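Local structure of TetR transcriptional regulator (Chloroflexus aurantiacus, 3QBM) at residues R11-A16 against F59-E64; S23-T28 against A110-D115; V72-H77 against V81-A86; V90-A95 against H183-L188; D129-T134 against L160-M165. The protein probably binds DNA through an N-terminal helix-turn-helix domain and regulates transcription, as other regulators of the TetR family do. One frame throughout, in Å; residues are numbered along the deposited sequence. Where two conformers were deposited one is given.

Interaction 1 of 5, residues R11-A16 against F59-E64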
# COMPACT_ATOMS: atom_id res chain seq x y z
N ARG A 11 2.75 27.74 -4.07
CA ARG A 11 3.35 27.16 -5.27
C ARG A 11 4.46 26.17 -4.96
O ARG A 11 4.54 25.10 -5.56
CB ARG A 11 3.94 28.26 -6.17
CG ARG A 11 2.96 29.25 -6.79
CD ARG A 11 3.75 30.37 -7.49
NE ARG A 11 3.02 31.02 -8.59
CZ ARG A 11 2.20 32.07 -8.47
NH1 ARG A 11 2.00 32.66 -7.29
NH2 ARG A 11 1.59 32.54 -9.55
N VAL A 12 5.34 26.51 -4.04
CA VAL A 12 6.43 25.60 -3.71
C VAL A 12 5.87 24.31 -3.12
O VAL A 12 6.24 23.23 -3.54
CB VAL A 12 7.47 26.23 -2.77
CG1 VAL A 12 8.54 25.22 -2.41
CG2 VAL A 12 8.09 27.46 -3.44
N VAL A 13 4.97 24.43 -2.14
CA VAL A 13 4.39 23.28 -1.47
C VAL A 13 3.71 22.37 -2.48
O VAL A 13 3.86 21.15 -2.42
CB VAL A 13 3.40 23.69 -0.34
CG1 VAL A 13 2.53 22.56 0.02
CG2 VAL A 13 4.14 24.21 0.88
N ALA A 14 2.97 22.96 -3.43
CA ALA A 14 2.26 22.17 -4.46
C ALA A 14 3.25 21.41 -5.35
O ALA A 14 3.07 20.23 -5.64
CB ALA A 14 1.33 23.05 -5.31
N GLN A 15 4.31 22.07 -5.77
CA GLN A 15 5.32 21.39 -6.59
C GLN A 15 6.12 20.33 -5.81
O GLN A 15 6.46 19.26 -6.34
CB GLN A 15 6.29 22.40 -7.19
CG GLN A 15 5.62 23.44 -8.10
CD GLN A 15 4.99 22.82 -9.34
OE1 GLN A 15 5.47 21.81 -9.87
NE2 GLN A 15 3.91 23.43 -9.80
N ALA A 16 6.45 20.64 -4.55
CA ALA A 16 7.17 19.67 -3.71
C ALA A 16 6.32 18.42 -3.56
O ALA A 16 6.82 17.30 -3.71
CB ALA A 16 7.47 20.25 -2.35
N PHE A 59 2.92 17.52 2.49
CA PHE A 59 1.91 16.51 2.82
C PHE A 59 0.56 17.14 3.18
O PHE A 59 -0.50 16.70 2.69
CB PHE A 59 2.31 15.60 3.97
CG PHE A 59 1.29 14.53 4.24
CD1 PHE A 59 1.30 13.37 3.51
CD2 PHE A 59 0.26 14.74 5.16
CE1 PHE A 59 0.31 12.41 3.70
CE2 PHE A 59 -0.73 13.78 5.37
CZ PHE A 59 -0.70 12.63 4.66
N ASP A 60 0.57 18.15 4.04
CA ASP A 60 -0.67 18.84 4.44
C ASP A 60 -1.45 19.28 3.20
O ASP A 60 -2.68 19.23 3.17
CB ASP A 60 -0.37 20.03 5.36
CG ASP A 60 0.08 19.59 6.72
OD1 ASP A 60 -0.05 18.39 7.07
OD2 ASP A 60 0.63 20.44 7.44
N TYR A 61 -0.71 19.65 2.16
CA TYR A 61 -1.28 20.07 0.90
C TYR A 61 -1.90 18.91 0.14
O TYR A 61 -2.98 19.05 -0.45
CB TYR A 61 -0.20 20.71 0.05
CG TYR A 61 -0.57 20.87 -1.38
CD1 TYR A 61 -1.28 21.99 -1.83
CD2 TYR A 61 -0.20 19.92 -2.31
CE1 TYR A 61 -1.62 22.13 -3.16
CE2 TYR A 61 -0.55 20.04 -3.65
CZ TYR A 61 -1.25 21.16 -4.06
OH TYR A 61 -1.60 21.30 -5.39
N ALA A 62 -1.15 17.81 0.09
CA ALA A 62 -1.64 16.57 -0.50
C ALA A 62 -2.88 16.09 0.26
O ALA A 62 -3.86 15.71 -0.36
CB ALA A 62 -0.54 15.51 -0.50
N ALA A 63 -2.85 16.16 1.59
CA ALA A 63 -3.99 15.76 2.42
C ALA A 63 -5.22 16.61 2.10
O ALA A 63 -6.30 16.06 1.91
CB ALA A 63 -3.66 15.83 3.90
N GLU A 64 -5.05 17.93 2.00
CA GLU A 64 -6.17 18.81 1.66
C GLU A 64 -6.71 18.50 0.27
O GLU A 64 -7.92 18.55 0.04
CB GLU A 64 -5.77 20.29 1.75
CG GLU A 64 -6.90 21.27 1.32
CD GLU A 64 -8.16 21.22 2.18
OE1 GLU A 64 -8.11 20.72 3.34
OE2 GLU A 64 -9.21 21.72 1.70

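Interaction 2 of 5, residues S23-T28 against A110-D115. With MG (magnesium ion), chain C.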
# COMPACT_ATOMS: atom_id res chain seq x y z
N SER A 23 8.91 10.23 -6.13
CA SER A 23 10.24 9.80 -5.78
C SER A 23 10.48 9.67 -4.29
O SER A 23 11.57 9.29 -3.86
CB SER A 23 11.27 10.78 -6.39
OG SER A 23 11.14 10.75 -7.79
N GLY A 24 9.46 9.99 -3.50
CA GLY A 24 9.54 9.91 -2.08
C GLY A 24 10.19 11.15 -1.49
O GLY A 24 10.70 12.03 -2.20
N TYR A 25 10.21 11.19 -0.16
CA TYR A 25 10.81 12.28 0.59
C TYR A 25 12.34 12.17 0.55
O TYR A 25 13.03 13.10 0.13
CB TYR A 25 10.21 12.31 2.02
CG TYR A 25 8.68 12.51 1.99
CD1 TYR A 25 8.12 13.78 1.95
CD2 TYR A 25 7.79 11.43 1.97
CE1 TYR A 25 6.73 13.99 1.89
CE2 TYR A 25 6.40 11.64 1.88
CZ TYR A 25 5.90 12.93 1.85
OH TYR A 25 4.55 13.22 1.78
N ALA A 26 12.91 11.02 0.87
CA ALA A 26 14.38 10.91 0.86
C ALA A 26 14.94 10.97 -0.57
O ALA A 26 16.05 11.47 -0.81
CB ALA A 26 14.84 9.60 1.55
N GLY A 27 14.16 10.49 -1.53
CA GLY A 27 14.59 10.44 -2.93
C GLY A 27 14.37 11.69 -3.76
O GLY A 27 14.71 11.68 -4.93
N THR A 28 13.78 12.73 -3.18
CA THR A 28 13.54 14.00 -3.86
C THR A 28 14.59 14.97 -3.30
O THR A 28 14.56 15.28 -2.11
CB THR A 28 12.10 14.53 -3.59
OG1 THR A 28 11.13 13.68 -4.23
CG2 THR A 28 11.89 15.97 -4.10
N ALA A 110 2.42 6.62 3.58
CA ALA A 110 2.35 5.58 4.59
C ALA A 110 3.55 4.66 4.49
O ALA A 110 4.15 4.36 5.50
CB ALA A 110 1.06 4.73 4.46
N ILE A 111 3.81 4.13 3.29
CA ILE A 111 4.89 3.18 3.12
C ILE A 111 6.26 3.78 3.50
O ILE A 111 7.08 3.11 4.13
CB ILE A 111 4.92 2.57 1.69
CG1 ILE A 111 3.98 1.36 1.60
CG2 ILE A 111 6.32 2.10 1.29
CD1 ILE A 111 2.65 1.56 2.15
N GLU A 112 6.50 5.04 3.14
CA GLU A 112 7.77 5.66 3.50
C GLU A 112 7.89 6.00 4.98
O GLU A 112 8.92 5.72 5.62
CB GLU A 112 8.02 6.94 2.70
CG GLU A 112 9.45 7.50 2.98
CD GLU A 112 10.00 8.42 1.91
OE1 GLU A 112 9.22 8.87 1.05
OE2 GLU A 112 11.24 8.65 1.90
N SER A 113 6.84 6.61 5.52
CA SER A 113 6.90 7.15 6.89
C SER A 113 6.67 6.14 8.01
O SER A 113 7.08 6.39 9.14
CB SER A 113 5.88 8.28 7.05
OG SER A 113 4.52 7.81 7.05
N ASP A 114 5.98 5.04 7.73
CA ASP A 114 5.55 4.18 8.82
C ASP A 114 6.71 3.79 9.78
O ASP A 114 6.51 3.75 10.96
CB ASP A 114 4.71 2.98 8.34
CG ASP A 114 5.39 2.13 7.28
OD1 ASP A 114 6.55 2.40 6.88
OD2 ASP A 114 4.75 1.15 6.84
N ASP A 115 7.92 3.54 9.27
CA ASP A 115 9.04 3.12 10.12
C ASP A 115 10.20 4.12 10.06
O ASP A 115 11.34 3.81 10.45
CB ASP A 115 9.50 1.70 9.70
CG ASP A 115 8.44 0.67 9.94
OD1 ASP A 115 8.25 0.32 11.11
OD2 ASP A 115 7.76 0.19 8.99
MG MG C . 7.82 1.65 5.31
O HOH W 1 12.41 8.29 -0.96
O HOH W 2 9.32 3.11 6.18
O HOH W 3 6.28 0.36 4.76
O HOH W 4 8.61 0.23 6.70
O HOH W 5 8.94 1.00 3.81

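Interaction 3 of 5, residues V72-H77 against V81-A86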
# COMPACT_ATOMS: atom_id res chain seq x y z
N VAL A 72 -16.26 16.36 -2.93
CA VAL A 72 -17.05 16.52 -4.14
C VAL A 72 -17.68 15.16 -4.48
O VAL A 72 -18.89 15.07 -4.78
CB VAL A 72 -16.17 17.06 -5.31
CG1 VAL A 72 -16.94 17.09 -6.65
CG2 VAL A 72 -15.63 18.47 -4.98
N GLY A 73 -16.88 14.10 -4.40
CA GLY A 73 -17.37 12.75 -4.65
C GLY A 73 -18.53 12.30 -3.79
O GLY A 73 -19.42 11.59 -4.28
N LEU A 74 -18.56 12.73 -2.53
CA LEU A 74 -19.57 12.25 -1.58
C LEU A 74 -20.78 13.16 -1.46
O LEU A 74 -21.81 12.76 -0.89
CB LEU A 74 -18.95 12.00 -0.20
CG LEU A 74 -18.40 10.58 0.03
CD1 LEU A 74 -17.50 10.13 -1.07
CD2 LEU A 74 -17.74 10.48 1.39
N ALA A 75 -20.68 14.35 -2.03
CA ALA A 75 -21.73 15.34 -1.88
C ALA A 75 -22.98 15.01 -2.67
O ALA A 75 -22.93 14.57 -3.83
CB ALA A 75 -21.22 16.71 -2.30
N GLY A 76 -24.12 15.16 -1.99
CA GLY A 76 -25.41 15.14 -2.64
C GLY A 76 -26.16 13.86 -2.86
O GLY A 76 -27.09 13.87 -3.62
N HIS A 77 -25.73 12.75 -2.24
CA HIS A 77 -26.42 11.48 -2.42
C HIS A 77 -27.68 11.43 -1.52
O HIS A 77 -27.77 12.09 -0.48
CB HIS A 77 -25.47 10.29 -2.16
CG HIS A 77 -24.37 10.19 -3.16
ND1 HIS A 77 -24.53 9.57 -4.38
CD2 HIS A 77 -23.11 10.67 -3.15
CE1 HIS A 77 -23.41 9.66 -5.07
NE2 HIS A 77 -22.54 10.35 -4.35
N VAL A 81 -26.08 4.48 1.81
CA VAL A 81 -25.34 3.45 1.10
C VAL A 81 -24.76 4.00 -0.20
O VAL A 81 -23.59 3.70 -0.54
CB VAL A 81 -26.17 2.18 0.95
CG1 VAL A 81 -25.51 1.14 -0.01
CG2 VAL A 81 -26.38 1.54 2.37
N ASP A 82 -25.53 4.82 -0.91
CA ASP A 82 -25.04 5.48 -2.12
C ASP A 82 -23.81 6.29 -1.78
O ASP A 82 -22.85 6.29 -2.54
CB ASP A 82 -26.10 6.38 -2.76
CG ASP A 82 -27.30 5.60 -3.31
OD1 ASP A 82 -27.26 4.37 -3.38
OD2 ASP A 82 -28.29 6.23 -3.66
N THR A 83 -23.84 6.99 -0.65
CA THR A 83 -22.71 7.79 -0.22
C THR A 83 -21.49 6.93 0.10
O THR A 83 -20.36 7.26 -0.29
CB THR A 83 -23.06 8.64 1.03
OG1 THR A 83 -24.32 9.28 0.82
CG2 THR A 83 -21.95 9.65 1.25
N ILE A 84 -21.71 5.80 0.75
CA ILE A 84 -20.58 4.92 1.07
C ILE A 84 -19.97 4.33 -0.23
O ILE A 84 -18.76 4.27 -0.38
CB ILE A 84 -20.96 3.81 2.07
CG1 ILE A 84 -21.23 4.44 3.44
CG2 ILE A 84 -19.79 2.86 2.23
CD1 ILE A 84 -22.03 3.53 4.41
N ILE A 85 -20.81 3.94 -1.16
CA ILE A 85 -20.33 3.41 -2.44
C ILE A 85 -19.60 4.54 -3.26
O ILE A 85 -18.64 4.28 -3.96
CB ILE A 85 -21.51 2.75 -3.20
CG1 ILE A 85 -21.97 1.50 -2.47
CG2 ILE A 85 -21.13 2.43 -4.67
CD1 ILE A 85 -23.11 0.75 -3.12
N ALA A 86 -20.00 5.79 -3.09
CA ALA A 86 -19.34 6.90 -3.78
C ALA A 86 -17.93 7.07 -3.22
O ALA A 86 -17.03 7.50 -3.93
CB ALA A 86 -20.15 8.19 -3.63
O HOH W 6 -24.16 12.37 0.32
O HOH W 7 -27.89 9.01 -4.17

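Interaction 4 of 5, residues V90-A95 against H183-L188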
# COMPACT_ATOMS: atom_id res chain seq x y z
N VAL A 90 -14.61 7.15 -5.58
CA VAL A 90 -13.49 8.10 -5.57
C VAL A 90 -12.19 7.31 -5.80
O VAL A 90 -11.38 7.67 -6.67
CB VAL A 90 -13.43 8.92 -4.24
CG1 VAL A 90 -12.15 9.75 -4.17
CG2 VAL A 90 -14.67 9.83 -4.12
N PHE A 91 -11.95 6.25 -5.01
CA PHE A 91 -10.75 5.43 -5.19
C PHE A 91 -10.67 4.80 -6.58
O PHE A 91 -9.60 4.79 -7.21
CB PHE A 91 -10.71 4.34 -4.12
CG PHE A 91 -10.15 4.81 -2.81
CD1 PHE A 91 -8.79 5.02 -2.69
CD2 PHE A 91 -10.95 4.99 -1.71
CE1 PHE A 91 -8.25 5.40 -1.49
CE2 PHE A 91 -10.39 5.35 -0.50
CZ PHE A 91 -9.06 5.58 -0.40
N ARG A 92 -11.79 4.28 -7.07
CA ARG A 92 -11.83 3.71 -8.39
C ARG A 92 -11.37 4.71 -9.46
O ARG A 92 -10.63 4.35 -10.40
CB ARG A 92 -13.23 3.17 -8.71
CG ARG A 92 -13.26 2.50 -10.06
CD ARG A 92 -14.51 1.73 -10.33
NE ARG A 92 -15.68 2.58 -10.38
CZ ARG A 92 -16.87 2.21 -10.87
NH1 ARG A 92 -17.07 1.04 -11.45
NH2 ARG A 92 -17.87 3.08 -10.84
N SER A 93 -11.77 5.98 -9.28
CA SER A 93 -11.41 7.03 -10.25
C SER A 93 -9.92 7.35 -10.31
O SER A 93 -9.46 8.04 -11.25
CB SER A 93 -12.21 8.31 -9.99
OG SER A 93 -11.68 9.03 -8.89
N TYR A 94 -9.17 6.91 -9.29
CA TYR A 94 -7.70 7.04 -9.29
C TYR A 94 -7.02 6.30 -10.44
O TYR A 94 -5.89 6.64 -10.75
CB TYR A 94 -7.07 6.57 -7.98
CG TYR A 94 -7.34 7.44 -6.78
CD1 TYR A 94 -8.24 8.50 -6.83
CD2 TYR A 94 -6.77 7.14 -5.55
CE1 TYR A 94 -8.49 9.26 -5.71
CE2 TYR A 94 -7.01 7.92 -4.44
CZ TYR A 94 -7.87 8.96 -4.53
OH TYR A 94 -8.12 9.73 -3.41
N ALA A 95 -7.71 5.31 -11.04
CA ALA A 95 -7.15 4.52 -12.15
C ALA A 95 -6.61 5.38 -13.27
O ALA A 95 -5.55 5.11 -13.80
CB ALA A 95 -8.19 3.55 -12.71
N HIS A 183 -12.35 -4.42 -9.89
CA HIS A 183 -12.74 -5.59 -9.11
C HIS A 183 -13.03 -5.27 -7.65
O HIS A 183 -14.04 -5.69 -7.14
CB HIS A 183 -11.67 -6.68 -9.09
CG HIS A 183 -11.47 -7.38 -10.39
ND1 HIS A 183 -12.47 -7.55 -11.32
CD2 HIS A 183 -10.38 -8.02 -10.88
CE1 HIS A 183 -12.00 -8.25 -12.34
NE2 HIS A 183 -10.74 -8.54 -12.10
N ALA A 184 -12.14 -4.50 -7.01
CA ALA A 184 -12.29 -4.09 -5.61
C ALA A 184 -13.57 -3.30 -5.46
O ALA A 184 -14.39 -3.57 -4.57
CB ALA A 184 -11.09 -3.27 -5.18
N TYR A 185 -13.77 -2.29 -6.32
CA TYR A 185 -15.00 -1.53 -6.29
C TYR A 185 -16.24 -2.45 -6.34
O TYR A 185 -17.13 -2.38 -5.49
CB TYR A 185 -15.03 -0.53 -7.44
CG TYR A 185 -16.35 0.17 -7.53
CD1 TYR A 185 -16.58 1.34 -6.85
CD2 TYR A 185 -17.38 -0.35 -8.31
CE1 TYR A 185 -17.81 1.98 -6.91
CE2 TYR A 185 -18.61 0.25 -8.36
CZ TYR A 185 -18.83 1.43 -7.68
OH TYR A 185 -20.04 2.05 -7.73
N THR A 186 -16.30 -3.31 -7.36
CA THR A 186 -17.46 -4.18 -7.58
C THR A 186 -17.68 -5.11 -6.39
O THR A 186 -18.79 -5.28 -5.91
CB THR A 186 -17.29 -4.95 -8.91
OG1 THR A 186 -17.32 -4.00 -9.97
CG2 THR A 186 -18.35 -6.07 -9.13
N HIS A 187 -16.60 -5.70 -5.91
CA HIS A 187 -16.72 -6.57 -4.75
C HIS A 187 -17.35 -5.86 -3.56
O HIS A 187 -18.31 -6.35 -2.98
CB HIS A 187 -15.36 -7.06 -4.31
CG HIS A 187 -15.43 -7.85 -3.06
ND1 HIS A 187 -16.00 -9.11 -3.02
CD2 HIS A 187 -14.99 -7.59 -1.80
CE1 HIS A 187 -15.94 -9.56 -1.78
NE2 HIS A 187 -15.30 -8.68 -1.03
N LEU A 188 -16.81 -4.71 -3.19
CA LEU A 188 -17.33 -3.98 -2.04
C LEU A 188 -18.72 -3.38 -2.26
O LEU A 188 -19.54 -3.38 -1.35
CB LEU A 188 -16.33 -2.92 -1.55
CG LEU A 188 -15.08 -3.51 -0.85
CD1 LEU A 188 -14.13 -2.35 -0.55
CD2 LEU A 188 -15.39 -4.37 0.40

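Interaction 5 of 5, residues D129-T134 against L160-M165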
# COMPACT_ATOMS: atom_id res chain seq x y z
N ASP A 129 -7.93 8.42 9.89
CA ASP A 129 -8.96 8.64 10.91
C ASP A 129 -10.11 9.53 10.44
O ASP A 129 -11.24 9.33 10.87
CB ASP A 129 -8.35 9.11 12.24
CG ASP A 129 -7.61 7.99 12.96
OD1 ASP A 129 -7.74 6.81 12.56
OD2 ASP A 129 -6.86 8.27 13.91
N GLU A 130 -9.85 10.46 9.53
CA GLU A 130 -10.95 11.26 8.95
C GLU A 130 -11.85 10.36 8.12
O GLU A 130 -13.08 10.44 8.22
CB GLU A 130 -10.46 12.36 8.01
CG GLU A 130 -9.53 13.39 8.55
CD GLU A 130 -9.17 14.39 7.46
OE1 GLU A 130 -7.98 14.46 7.09
OE2 GLU A 130 -10.09 15.05 6.93
N TRP A 131 -11.24 9.51 7.26
CA TRP A 131 -12.02 8.54 6.45
C TRP A 131 -12.87 7.62 7.35
O TRP A 131 -14.03 7.36 7.08
CB TRP A 131 -11.10 7.67 5.56
CG TRP A 131 -10.33 8.44 4.54
CD1 TRP A 131 -10.63 9.67 4.01
CD2 TRP A 131 -9.18 7.98 3.82
NE1 TRP A 131 -9.71 10.02 3.06
CE2 TRP A 131 -8.82 8.99 2.91
CE3 TRP A 131 -8.42 6.81 3.86
CZ2 TRP A 131 -7.71 8.88 2.06
CZ3 TRP A 131 -7.31 6.70 3.03
CH2 TRP A 131 -6.98 7.75 2.13
N ARG A 132 -12.26 7.10 8.40
CA ARG A 132 -12.97 6.26 9.34
C ARG A 132 -14.15 7.00 10.01
O ARG A 132 -15.26 6.43 10.15
CB ARG A 132 -11.99 5.77 10.43
CG ARG A 132 -10.99 4.80 9.94
CD ARG A 132 -9.88 4.54 10.92
NE ARG A 132 -10.28 3.68 12.03
CZ ARG A 132 -9.49 3.40 13.06
NH1 ARG A 132 -8.25 3.91 13.15
NH2 ARG A 132 -9.92 2.57 13.99
N GLU A 133 -13.91 8.23 10.43
CA GLU A 133 -14.99 9.04 11.01
C GLU A 133 -16.13 9.29 9.99
O GLU A 133 -17.30 9.23 10.34
CB GLU A 133 -14.47 10.38 11.54
CG GLU A 133 -15.50 11.18 12.37
CD GLU A 133 -15.71 10.64 13.81
OE1 GLU A 133 -16.18 9.49 14.00
OE2 GLU A 133 -15.42 11.40 14.78
N THR A 134 -15.76 9.58 8.74
CA THR A 134 -16.74 9.76 7.64
C THR A 134 -17.65 8.56 7.45
O THR A 134 -18.87 8.68 7.41
CB THR A 134 -16.01 10.10 6.31
OG1 THR A 134 -15.47 11.41 6.46
CG2 THR A 134 -16.98 10.12 5.08
N LEU A 160 -12.07 -2.13 6.41
CA LEU A 160 -12.09 -3.05 5.25
C LEU A 160 -12.05 -2.27 3.92
O LEU A 160 -11.25 -2.59 3.01
CB LEU A 160 -13.33 -3.92 5.29
CG LEU A 160 -13.56 -4.82 4.07
CD1 LEU A 160 -12.46 -5.90 3.99
CD2 LEU A 160 -14.97 -5.45 4.20
N ILE A 161 -12.93 -1.28 3.81
CA ILE A 161 -13.01 -0.42 2.64
C ILE A 161 -11.67 0.25 2.36
O ILE A 161 -11.19 0.19 1.25
CB ILE A 161 -14.07 0.69 2.82
CG1 ILE A 161 -15.46 0.12 2.64
CG2 ILE A 161 -13.79 1.84 1.84
CD1 ILE A 161 -16.60 1.09 3.14
N ILE A 162 -11.06 0.88 3.36
CA ILE A 162 -9.78 1.57 3.15
C ILE A 162 -8.65 0.64 2.72
O ILE A 162 -7.91 0.95 1.78
CB ILE A 162 -9.36 2.38 4.41
CG1 ILE A 162 -10.40 3.46 4.67
CG2 ILE A 162 -7.94 2.98 4.23
CD1 ILE A 162 -10.30 4.07 6.13
N ALA A 163 -8.57 -0.51 3.38
CA ALA A 163 -7.55 -1.53 3.07
C ALA A 163 -7.76 -1.99 1.64
O ALA A 163 -6.79 -2.03 0.84
CB ALA A 163 -7.66 -2.75 4.02
N THR A 164 -8.98 -2.36 1.30
CA THR A 164 -9.26 -2.90 -0.04
C THR A 164 -8.93 -1.93 -1.15
O THR A 164 -8.26 -2.31 -2.15
CB THR A 164 -10.71 -3.34 -0.15
OG1 THR A 164 -10.98 -4.29 0.90
CG2 THR A 164 -10.99 -4.01 -1.53
N MSE A 165 -9.43 -0.71 -1.00
CA MSE A 165 -9.30 0.29 -2.05
C MSE A 165 -7.85 0.75 -2.18
O MSE A 165 -7.34 0.86 -3.30
CB MSE A 165 -10.28 1.46 -1.86
CG MSE A 165 -11.76 1.10 -1.98
SE MSE A 165 -12.30 -0.15 -3.40
CE MSE A 165 -11.93 0.95 -4.97

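Interaction 1 of 5, residues R11-A16 against F59-E64
Tyr61 of helix 51-74 reaches across to Val13 and Ala14 of helix 2-23. Tyr61 CB comes first and meets Val13 CG1 at 3.3 Å. CG is still near the same methyl, with Tyr61 CG and Val13 CG1 3.8 Å apart. The two side chains run past each other in opposite directions. Further out, the ring leaves Val13 and slides over Ala14. Ala14 CA stands above one face, 3.8 Å from the centroid of the Tyr61 ring and 19° off the ring normal. This is a CH-pi contact made by a backbone carbon. At the far end Ala14 CB takes over and lies 3.4 Å from Tyr61 CZ. The hydroxyl OH passes the same methyl and finds its polar partner in Lys65, one helical turn further along helix 51-74. The ring gets there because CG of Tyr61 points opposite the backbone N, with chi1 at 165°. The small side chain at Ala14 lets the ring lie close against the backbone of helix 2-23. No hydrogen bond links the two segments, so the contact is apolar packing. Val13 also touches Phe48 and Ala57, which continue the same interior. The first helix of the DNA-binding three-helical bundle is thus packed against the long helix that follows the helix-turn-helix, as in the TetR family.

Interaction 2 of 5, residues S23-T28 against A110-D115
Glu112 points its carboxylate at the backbone of Tyr25 and Ala26, and each oxygen takes one N-H. Tyr25 N donates to Glu112 OE1 at 2.8 Å. Ala26 N donates to Glu112 OE2 at 3.1 Å. Both bonds are nearly straight, at 169° and 173°. Both N-H groups come on the syn side, a little out of the carboxylate plane. Glu112 reaches this far because CG is opposite its backbone N and the chain beyond is extended. OE1 also lies at the edge of the Tyr25 ring, near its plane. The Tyr25 hydroxyl is bonded to Thr109, on the same helix as Glu112. The bound loop joins helix 2-23 to helix 30-37, the first helix of the predicted helix-turn-helix. Glu112 lies on helix 105-113 of the C-terminal domain, so the pair of bonds ties the predicted DNA-binding domain to the C-terminal domain. Within the loop, Thr28 OG1 donates to Gly24 O at 2.7 Å. A water accepts from Gly27 N and lies in hydrogen-bonding range of Ser23 O and Glu112 OE2. Next to Glu112, a magnesium ion is bound by Ile111 O at 2.0 Å and Asp114 OD1 at 2.1 Å. Four waters complete six ligands. Asp114 OD2 accepts from one of them. Asp115 OD2 forms a salt bridge with Arg173 of the second subunit.

Interaction 3 of 5, residues V72-H77 against V81-A86
The imidazole of His77 lies against the first turns of helix 80-92. Over one face, above the ring centre, is the backbone oxygen Asp82 O. At the edge, in the ring plane, are Gly73 O and a water. The methyl of Ala86 comes in obliquely, with His77 NE2 and Ala86 CB 3.3 Å apart. NE2 of His77 also gives a weak hydrogen bond to Gly73 O at 3.4 Å, back toward the end of helix 51-74. At the other ring nitrogen, His77 ND1 is 3.9 Å from Asp82 CB. The ring and the Asp82 carboxylate are turned 72° from each other. A water that donates to Asp82 OD2 also forms a weak hydrogen bond with His77 ND1. The ring takes this place with CG of His77 opposite its carbonyl carbon, at chi1 -66°. CB of His77 touches Thr83 OG1 at 3.4 Å. That hydroxyl is bonded to His79 in the short link before helix 80-92. A second water ties it to Leu74 O and His77 N. The water donates to Leu74 O at 2.7 Å and accepts from His77 N. The apolar part lies beside this. Leu74 crosses Thr83 at about a right angle, with Leu74 CG 3.9 Å from Thr83 CG2. Leu74 CD1 packs on the backbone of Ala86. Residues Leu74 to His77 form a type II beta turn, with Gly76 at positive phi. This is a tight corner between two successive helices, built on that turn and leading from the long helix 51-74 into helix 80-92, which belongs to the C-terminal helical bundle.

Interaction 4 of 5, residues V90-A95 against H183-L188
Arg92 and Tyr185 both leave their helices with CG opposite the backbone N, at chi1 -177° and 174°. The arginine chain then bends at chi3. That turn lays its guanidinium flat on the tyrosine ring, with the two planes 11° apart. CZ of Arg92 stands 3.6 Å from the centroid of the Tyr185 ring, over its centre. Arg92 NH1 sits above one side of the ring, 3.4 Å from Tyr185 CD2. Arg92 NH2 lies toward the phenol end, 3.7 Å from Tyr185 CZ. Nearer the backbone, Arg92 CD packs on Tyr185 CB and CG. The contact joins the end of helix 80-92 to helix 179-196, at the surface of the C-terminal domain. The Tyr185 side chain also touches Ile85, Leu88 and Asp89 of helix 80-92. The guanidinium also has ionic partners outside the two segments. Arg92 NH2 forms a salt bridge with Asp89, and Arg92 NH1 forms one with Glu182. One acid comes from each helix, so the cation bridges both. A flat stack leaves the N-H groups pointing outward in the guanidinium plane, where carboxylates can meet them. The positive charge is therefore probably shared between these two acids and the pi face of Tyr185, which it meets as a cation-pi contact.

Interaction 5 of 5, residues D129-T134 against L160-M165
This is a buried apolar contact between two helices of the C-terminal domain, 118-144 and 154-175. Ile162 carries one side of it. Trp131 and Arg132 carry the other. The methyl CD1 of Ile162 reaches furthest and fits between two neighbours of the facing helix. Ile162 CD1 lies 3.7 Å from Trp131 CB and 3.9 Å from Arg132 CG. The branch methyl Ile162 CG2 comes in at the edge of the indole, near its plane, 3.9 Å from Trp131 CE3. Ile162 CG1, between them, is 4.0 Å from Trp131 CE3. The isoleucine has CG1 opposite its carbonyl carbon, at chi1 -63°, and CG2 opposite its backbone N. This points CD1 at the Trp131 and Arg132 stems and CG2 at the indole edge. Ile162 crosses the tryptophan obliquely and the arginine chain at about a right angle. Arg132 gives only its aliphatic part to this contact. Its chain bends at chi3, and its guanidinium forms a salt bridge with Asp155 through NH2. Arg132 NH1 makes a weak, bent hydrogen bond to Asp129 OD1 at 3.0 Å, part of a salt bridge within the helix. No hydrogen bond runs between the segments. On helix 154-175, Thr164 OG1 donates to Leu160 O at 2.7 Å, and Thr164 N reaches that oxygen from the opposite face of its plane. Around the contact, the indole meets Phe70 of helix 51-74 and is edge-to-face with Phe87 and Phe91 of helix 80-92. Helix 179-196 packs on Thr164 and Met165 (selenomethionine in this crystal), while Leu171 of the second subunit rests on Ile162.

How the interactions relate
From the N terminus, interaction 1 closes the first loop, packing helix 2-23 on helix 51-74 around the helix-turn-helix. Interaction 2 crosses it, since 23-28 lies inside that loop and pairs with 110-115 far beyond. The two touch where Phe59 meets Tyr25. Interaction 3 is a short local closure nested inside the loop of interaction 2. Interaction 4 also crosses interaction 2 and runs from helix 80-92 to helix 179-196. Interaction 5 is nested inside the loop of interaction 4. Interactions 3, 4 and 5 touch one another where helices 51-74, 80-92, 118-144, 154-175 and 179-196 come together. Interaction 2 ties the C-terminal domain to the predicted DNA-binding domain. Interactions 2, 4 and 5 also touch the second subunit.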